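Local coordinates for protein 2-C-methyl-D-erythritol 4-phosphate cytidylyltransferase (Neisseria gonorrhoeae, PDB 1VGW) that probably catalyses the transfer of a cytidylyl group from CTP to 2-C-methyl-D-erythritol 4-phosphate, releasing diphosphate, in the non-mevalonate route to isoprenoids, at residues 131-136 with 171-176; 126-131 with 204-209. All blocks are in the same frame, centred on the assembly; numbering follows the deposited sequence.

Interaction 1 of 2, residues 131-136 with 171-176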
ATOM      1  N   ASN B 131       6.604  12.959  23.100  1.00 29.63           N
ATOM      2  CA  ASN B 131       6.431  13.102  24.512  1.00 32.65           C
ATOM      3  C   ASN B 131       6.042  11.811  25.232  1.00 31.19           C
ATOM      4  O   ASN B 131       5.400  11.896  26.273  1.00 31.31           O
ATOM      5  CB  ASN B 131       5.352  14.163  24.859  1.00 31.39           C
ATOM      6  CG  ASN B 131       5.770  15.552  24.421  1.00 33.19           C
ATOM      7  OD1 ASN B 131       6.743  16.116  24.932  1.00 31.43           O
ATOM      8  ND2 ASN B 131       5.036  16.112  23.473  1.00 35.96           N
ATOM      9  N   ALA B 132       6.349  10.662  24.677  1.00 29.98           N
ATOM     10  CA  ALA B 132       6.069   9.384  25.320  1.00 26.67           C
ATOM     11  C   ALA B 132       7.420   8.675  25.428  1.00 28.41           C
ATOM     12  O   ALA B 132       8.010   8.500  24.337  1.00 30.26           O
ATOM     13  CB  ALA B 132       5.119   8.540  24.482  1.00 26.89           C
ATOM     14  N   ALA B 133       7.819   8.169  26.587  1.00 23.99           N
ATOM     15  CA  ALA B 133       9.135   7.543  26.687  1.00 25.81           C
ATOM     16  C   ALA B 133       9.328   6.352  25.753  1.00 26.05           C
ATOM     17  O   ALA B 133      10.472   5.974  25.414  1.00 24.93           O
ATOM     18  CB  ALA B 133       9.449   7.173  28.148  1.00 17.72           C
ATOM     19  N   GLU B 134       8.260   5.637  25.429  1.00 24.68           N
ATOM     20  CA  GLU B 134       8.322   4.473  24.570  1.00 28.66           C
ATOM     21  C   GLU B 134       8.432   4.769  23.063  1.00 28.23           C
ATOM     22  O   GLU B 134       8.704   3.844  22.300  1.00 27.01           O
ATOM     23  CB  GLU B 134       7.152   3.494  24.788  1.00 26.41           C
ATOM     24  CG  GLU B 134       5.796   4.007  24.407  1.00 27.59           C
ATOM     25  CD  GLU B 134       5.057   4.781  25.478  1.00 36.22           C
ATOM     26  OE1 GLU B 134       5.672   5.631  26.171  1.00 37.64           O
ATOM     27  OE2 GLU B 134       3.818   4.595  25.639  1.00 36.01           O
ATOM     28  N   GLY B 135       8.401   6.007  22.618  1.00 27.70           N
ATOM     29  CA  GLY B 135       8.574   6.309  21.205  1.00 26.48           C
ATOM     30  C   GLY B 135       7.360   5.848  20.402  1.00 26.70           C
ATOM     31  O   GLY B 135       6.366   5.412  20.998  1.00 25.35           O
ATOM     32  N   GLY B 136       7.512   5.826  19.084  1.00 25.16           N
ATOM     33  CA  GLY B 136       6.347   5.504  18.240  1.00 24.49           C
ATOM     34  C   GLY B 136       6.722   5.675  16.763  1.00 24.29           C
ATOM     35  O   GLY B 136       7.834   6.062  16.451  1.00 22.32           O
ATOM     36  N   LEU B 171      10.470   7.267  15.627  1.00 24.07           N
ATOM     37  CA  LEU B 171      11.017   8.173  16.655  1.00 25.01           C
ATOM     38  C   LEU B 171      11.293   7.567  18.000  1.00 27.10           C
ATOM     39  O   LEU B 171      10.338   7.177  18.705  1.00 26.57           O
ATOM     40  CB  LEU B 171      10.068   9.355  16.724  1.00 18.64           C
ATOM     41  CG  LEU B 171       9.717  10.219  17.869  1.00 23.93           C
ATOM     42  CD1 LEU B 171      10.499  10.084  19.161  1.00 16.97           C
ATOM     43  CD2 LEU B 171       9.600  11.676  17.465  1.00 14.83           C
ATOM     44  N   PHE B 172      12.561   7.518  18.424  1.00 26.39           N
ATOM     45  CA  PHE B 172      12.971   7.032  19.718  1.00 26.39           C
ATOM     46  C   PHE B 172      14.021   7.912  20.417  1.00 27.92           C
ATOM     47  O   PHE B 172      14.798   8.634  19.766  1.00 27.21           O
ATOM     48  CB  PHE B 172      13.544   5.583  19.599  1.00 20.54           C
ATOM     49  CG  PHE B 172      12.504   4.632  19.068  1.00 23.11           C
ATOM     50  CD1 PHE B 172      12.609   4.171  17.743  1.00 18.27           C
ATOM     51  CD2 PHE B 172      11.375   4.296  19.794  1.00 19.71           C
ATOM     52  CE1 PHE B 172      11.592   3.370  17.242  1.00 16.56           C
ATOM     53  CE2 PHE B 172      10.384   3.474  19.312  1.00 15.54           C
ATOM     54  CZ  PHE B 172      10.510   3.011  17.976  1.00 15.34           C
ATOM     55  N   GLN B 173      14.052   7.853  21.745  1.00 25.83           N
ATOM     56  CA  GLN B 173      15.045   8.536  22.572  1.00 25.35           C
ATOM     57  C   GLN B 173      16.429   8.012  22.151  1.00 23.22           C
ATOM     58  O   GLN B 173      16.560   6.785  21.990  1.00 23.23           O
ATOM     59  CB  GLN B 173      14.859   8.166  24.078  1.00 15.58           C
ATOM     60  CG  GLN B 173      13.684   8.862  24.757  1.00 18.74           C
ATOM     61  CD  GLN B 173      13.589   8.423  26.224  1.00 25.86           C
ATOM     62  OE1 GLN B 173      14.399   8.858  27.059  1.00 22.99           O
ATOM     63  NE2 GLN B 173      12.689   7.477  26.482  1.00 24.42           N
ATOM     64  N   ALA B 174      17.425   8.865  22.102  1.00 22.58           N
ATOM     65  CA  ALA B 174      18.771   8.450  21.701  1.00 21.75           C
ATOM     66  C   ALA B 174      19.337   7.354  22.521  1.00 23.25           C
ATOM     67  O   ALA B 174      19.919   6.385  21.991  1.00 26.38           O
ATOM     68  CB  ALA B 174      19.644   9.716  21.695  1.00 19.26           C
ATOM     69  N   GLY B 175      19.218   7.419  23.874  1.00 24.07           N
ATOM     70  CA  GLY B 175      19.757   6.367  24.738  1.00 20.19           C
ATOM     71  C   GLY B 175      18.984   5.064  24.613  1.00 22.13           C
ATOM     72  O   GLY B 175      19.629   3.987  24.533  1.00 23.41           O
ATOM     73  N   LEU B 176      17.669   5.066  24.528  1.00 18.85           N
ATOM     74  CA  LEU B 176      16.897   3.843  24.293  1.00 22.08           C
ATOM     75  C   LEU B 176      17.221   3.192  22.940  1.00 26.95           C
ATOM     76  O   LEU B 176      17.380   1.962  22.820  1.00 25.48           O
ATOM     77  CB  LEU B 176      15.393   4.207  24.319  1.00 20.16           C
ATOM     78  CG  LEU B 176      14.426   3.090  23.993  1.00 24.08           C
ATOM     79  CD1 LEU B 176      14.538   1.926  24.974  1.00 21.00           C
ATOM     80  CD2 LEU B 176      12.983   3.618  23.971  1.00 22.54           C
TER
HETATM   81  O   HOH W   1      11.515   7.340  22.853  1.00 25.45           O
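The ring of Phe-172 overlaps the backbone of Glu-134, Gly-135 and Gly-136. Its CE2 edge meets the carbonyl of Glu-134 almost in the ring plane, CE2 to O 3.4 Å, while CD2 lies 3.7 Å from Gly-135 CA. Phe-172 carries CG anti to its own carbonyl carbon (chi1 -61°), and this turns the ring toward the turn although the CB itself does not aim there. Helix 192-197 supplies further packing for the ring through Ala-193 and Val-196. Gly-135 has a positive phi, and its CA sits against both Leu-171 O and Phe-172 CD2.

Beside this packing, strand 136-141 starts to pair with strand 169-173 in the mixed central sheet of the GT-A-like nucleotidyltransferase fold. Gly-136 and Leu-171 form an antiparallel hydrogen-bonded pair: Gly-136 N donates to Leu-171 O at 3.2 Å, and Leu-171 N returns a bond to Gly-136 O at 3.0 Å.

Toward Gln-173 the two segments diverge, and a type I turn from Ala-132 to Gly-135 presents the carbonyl of Ala-133 to Gln-173, the N-cap residue of helix 174-180. The extended Gln-173 side chain brings NE2 to 2.9 Å from Ala-133 O, in the carbonyl plane on a lone pair, with the oxygen only 3° out of the amide plane; the N-H...O angle of 143° is moderately bent. A water also donates to Ala-133 O and accepts from Gln-173 N, its oxygen 2.8 Å from that nitrogen. Leu-176 places CD2 3.7 Å from Ala-133 O, which accepts both hydrogen bonds.

Interaction 2 of 2, residues 126-131 with 204-209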
ATOM      1  N   ILE B 126       5.633  13.928  16.051  1.00 32.49           N
ATOM      2  CA  ILE B 126       6.392  14.666  17.043  1.00 31.82           C
ATOM      3  C   ILE B 126       5.520  14.916  18.279  1.00 35.58           C
ATOM      4  O   ILE B 126       6.010  14.679  19.379  1.00 35.62           O
ATOM      5  CB  ILE B 126       6.958  15.978  16.520  1.00 29.40           C
ATOM      6  CG1 ILE B 126       8.201  15.705  15.646  1.00 28.66           C
ATOM      7  CG2 ILE B 126       7.349  16.963  17.624  1.00 21.64           C
ATOM      8  CD1 ILE B 126       8.368  16.791  14.562  1.00 30.80           C
ATOM      9  N   GLU B 127       4.281  15.310  18.050  1.00 35.99           N
ATOM     10  CA  GLU B 127       3.337  15.612  19.104  1.00 39.60           C
ATOM     11  C   GLU B 127       2.966  14.420  19.966  1.00 41.58           C
ATOM     12  O   GLU B 127       3.023  14.481  21.200  1.00 40.14           O
ATOM     13  CB  GLU B 127       2.073  16.220  18.471  1.00 43.12           C
ATOM     14  CG  GLU B 127       1.071  16.757  19.479  1.00 51.45           C
ATOM     15  CD  GLU B 127       1.672  17.870  20.320  1.00 54.44           C
ATOM     16  OE1 GLU B 127       2.339  18.758  19.750  1.00 56.44           O
ATOM     17  OE2 GLU B 127       1.504  17.831  21.550  1.00 58.11           O
ATOM     18  N   GLN B 128       2.692  13.276  19.317  1.00 42.52           N
ATOM     19  CA  GLN B 128       2.310  12.070  20.067  1.00 42.88           C
ATOM     20  C   GLN B 128       3.446  11.218  20.539  1.00 40.94           C
ATOM     21  O   GLN B 128       3.566  10.918  21.743  1.00 45.38           O
ATOM     22  CB  GLN B 128       1.331  11.275  19.192  1.00 43.70           C
ATOM     23  CG  GLN B 128       0.083  12.111  18.897  1.00 46.53           C
ATOM     24  CD  GLN B 128      -0.787  11.523  17.824  1.00 52.48           C
ATOM     25  OE1 GLN B 128      -1.625  12.224  17.245  1.00 56.69           O
ATOM     26  NE2 GLN B 128      -0.618  10.242  17.510  1.00 54.73           N
ATOM     27  N   ALA B 129       4.402  10.866  19.694  1.00 38.20           N
ATOM     28  CA  ALA B 129       5.499  10.009  20.181  1.00 34.31           C
ATOM     29  C   ALA B 129       6.598  10.836  20.788  1.00 31.67           C
ATOM     30  O   ALA B 129       7.449  10.339  21.543  1.00 33.30           O
ATOM     31  CB  ALA B 129       6.017   9.150  19.024  1.00 25.36           C
ATOM     32  N   GLY B 130       6.677  12.120  20.430  1.00 28.96           N
ATOM     33  CA  GLY B 130       7.714  12.987  20.914  1.00 28.98           C
ATOM     34  C   GLY B 130       7.726  13.185  22.436  1.00 29.91           C
ATOM     35  O   GLY B 130       8.786  13.536  22.971  1.00 27.48           O
ATOM     36  N   ASN B 131       6.604  12.959  23.100  1.00 29.63           N
ATOM     37  CA  ASN B 131       6.431  13.102  24.512  1.00 32.65           C
ATOM     38  C   ASN B 131       6.042  11.811  25.232  1.00 31.19           C
ATOM     39  O   ASN B 131       5.400  11.896  26.273  1.00 31.31           O
ATOM     40  CB  ASN B 131       5.352  14.163  24.859  1.00 31.39           C
ATOM     41  CG  ASN B 131       5.770  15.552  24.421  1.00 33.19           C
ATOM     42  OD1 ASN B 131       6.743  16.116  24.932  1.00 31.43           O
ATOM     43  ND2 ASN B 131       5.036  16.112  23.473  1.00 35.96           N
ATOM     44  N   LEU B 204       4.268   3.478  20.387  1.00 29.05           N
ATOM     45  CA  LEU B 204       2.918   3.837  19.925  1.00 31.03           C
ATOM     46  C   LEU B 204       2.824   3.671  18.400  1.00 31.13           C
ATOM     47  O   LEU B 204       3.841   3.736  17.692  1.00 30.62           O
ATOM     48  CB  LEU B 204       2.560   5.293  20.270  1.00 27.83           C
ATOM     49  CG  LEU B 204       2.705   5.820  21.671  1.00 33.78           C
ATOM     50  CD1 LEU B 204       2.519   7.339  21.725  1.00 35.09           C
ATOM     51  CD2 LEU B 204       1.664   5.211  22.609  1.00 37.88           C
ATOM     52  N   LEU B 205       1.614   3.514  17.880  1.00 32.03           N
ATOM     53  CA  LEU B 205       1.367   3.497  16.442  1.00 32.13           C
ATOM     54  C   LEU B 205       0.603   4.811  16.115  1.00 32.61           C
ATOM     55  O   LEU B 205      -0.510   4.994  16.622  1.00 30.63           O
ATOM     56  CB  LEU B 205       0.523   2.330  15.944  1.00 31.12           C
ATOM     57  CG  LEU B 205       1.200   0.974  15.836  1.00 34.50           C
ATOM     58  CD1 LEU B 205       0.184  -0.154  15.945  1.00 34.37           C
ATOM     59  CD2 LEU B 205       2.034   0.818  14.571  1.00 31.28           C
ATOM     60  N   ILE B 206       1.221   5.663  15.311  1.00 32.88           N
ATOM     61  CA  ILE B 206       0.619   6.943  14.890  1.00 31.55           C
ATOM     62  C   ILE B 206       0.286   6.887  13.386  1.00 32.74           C
ATOM     63  O   ILE B 206       1.002   6.332  12.535  1.00 28.93           O
ATOM     64  CB  ILE B 206       1.580   8.077  15.202  1.00 31.94           C
ATOM     65  CG1 ILE B 206       1.674   8.258  16.761  1.00 33.64           C
ATOM     66  CG2 ILE B 206       1.264   9.398  14.570  1.00 26.32           C
ATOM     67  CD1 ILE B 206       3.086   7.881  17.205  1.00 35.42           C
ATOM     68  N   GLN B 207      -0.882   7.366  13.026  1.00 33.45           N
ATOM     69  CA  GLN B 207      -1.400   7.364  11.682  1.00 34.66           C
ATOM     70  C   GLN B 207      -0.493   8.073  10.702  1.00 36.65           C
ATOM     71  O   GLN B 207      -0.163   9.244  10.874  1.00 38.24           O
ATOM     72  CB  GLN B 207      -2.803   7.970  11.633  1.00 31.26           C
ATOM     73  CG  GLN B 207      -3.421   8.063  10.283  1.00 36.92           C
ATOM     74  CD  GLN B 207      -3.714   6.777   9.542  1.00 39.40           C
ATOM     75  OE1 GLN B 207      -4.015   5.691  10.088  1.00 39.14           O
ATOM     76  NE2 GLN B 207      -3.681   6.910   8.211  1.00 40.00           N
ATOM     77  N   GLY B 208      -0.077   7.355   9.648  1.00 37.53           N
ATOM     78  CA  GLY B 208       0.788   7.945   8.630  1.00 36.04           C
ATOM     79  C   GLY B 208      -0.039   8.536   7.488  1.00 36.73           C
ATOM     80  O   GLY B 208      -0.949   9.337   7.718  1.00 35.56           O
ATOM     81  N   ASP B 209       0.247   8.090   6.264  1.00 37.93           N
ATOM     82  CA  ASP B 209      -0.455   8.596   5.087  1.00 36.67           C
ATOM     83  C   ASP B 209      -0.139   7.812   3.824  1.00 38.03           C
ATOM     84  O   ASP B 209       1.010   7.456   3.542  1.00 36.35           O
ATOM     85  CB  ASP B 209      -0.023  10.068   4.913  1.00 43.32           C
ATOM     86  CG  ASP B 209      -0.824  10.818   3.875  1.00 45.80           C
ATOM     87  OD1 ASP B 209      -1.690  11.639   4.253  1.00 46.85           O
ATOM     88  OD2 ASP B 209      -0.560  10.606   2.670  1.00 46.71           O
TER
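Ile-206 meets two successive residues of helix 119-129 with different branches. Its CD1 touches the methyl of Ala-129, CD1 to CB 3.7 Å, an apolar contact between two buried residues. Its CG1 lies against Gln-128 instead, 3.1 Å from NE2. Ile-206 CG2 is 3.6 Å from the same Gln-128 NE2. The amide nitrogen thus rests against the branched part of the isoleucine in a tight non-bonded contact. The two side chains run antiparallel alongside each other; in the glutamine, chi1 of -61° sets CG beside the backbone N and the chain stays extended beyond it, which carries the amide along the flank of the isoleucine.

Two residues earlier on the strand, Leu-204 also directs its CB toward the helix, whereas Leu-205 between them points away. Leu-204 CD1 comes to 3.7 Å from Gln-128 O and 4.3 Å from Ala-129 CA, covering the backbone near the helix's C-terminal end. With no hydrogen bond between the segments, helix 119-129 packs on strand 204-207 through side chains, joining a helical layer to the central sheet of the alpha/beta fold seen in GT-A nucleotidyltransferases.

The second shell holds both partners. Strand 204-207 runs parallel to 136-141, with backbone bonds from Ile-206 to Ile-137 and Ala-139. Arg-124, on the same helix, donates through NH1 to Gln-207 O, a polar tie alongside the apolar contact. On the strand's other side, Leu-205 packs on Ala-149 of the second subunit and forms backbone hydrogen bonds with that chain.

How the interactions relate
Interaction 1 is nested within the chain loop that interaction 2 closes; both include Asn-131, and their centres are about 11 Å apart. The two contacts touch directly: Gly-135 O lies 2.9 Å from Leu-204 N, a probable hydrogen bond, and Ala-129 CB packs 3.6 Å from Gly-136 N. The 131-136 segment therefore leads from the helix of interaction 2 into a strand that pairs with both 169-173 and 204-207, one from each contact. Beside the join, Glu-134 and Leu-204 both pack on Gln-153 of the second subunit. Neither contact lies at the predicted catalytic residues.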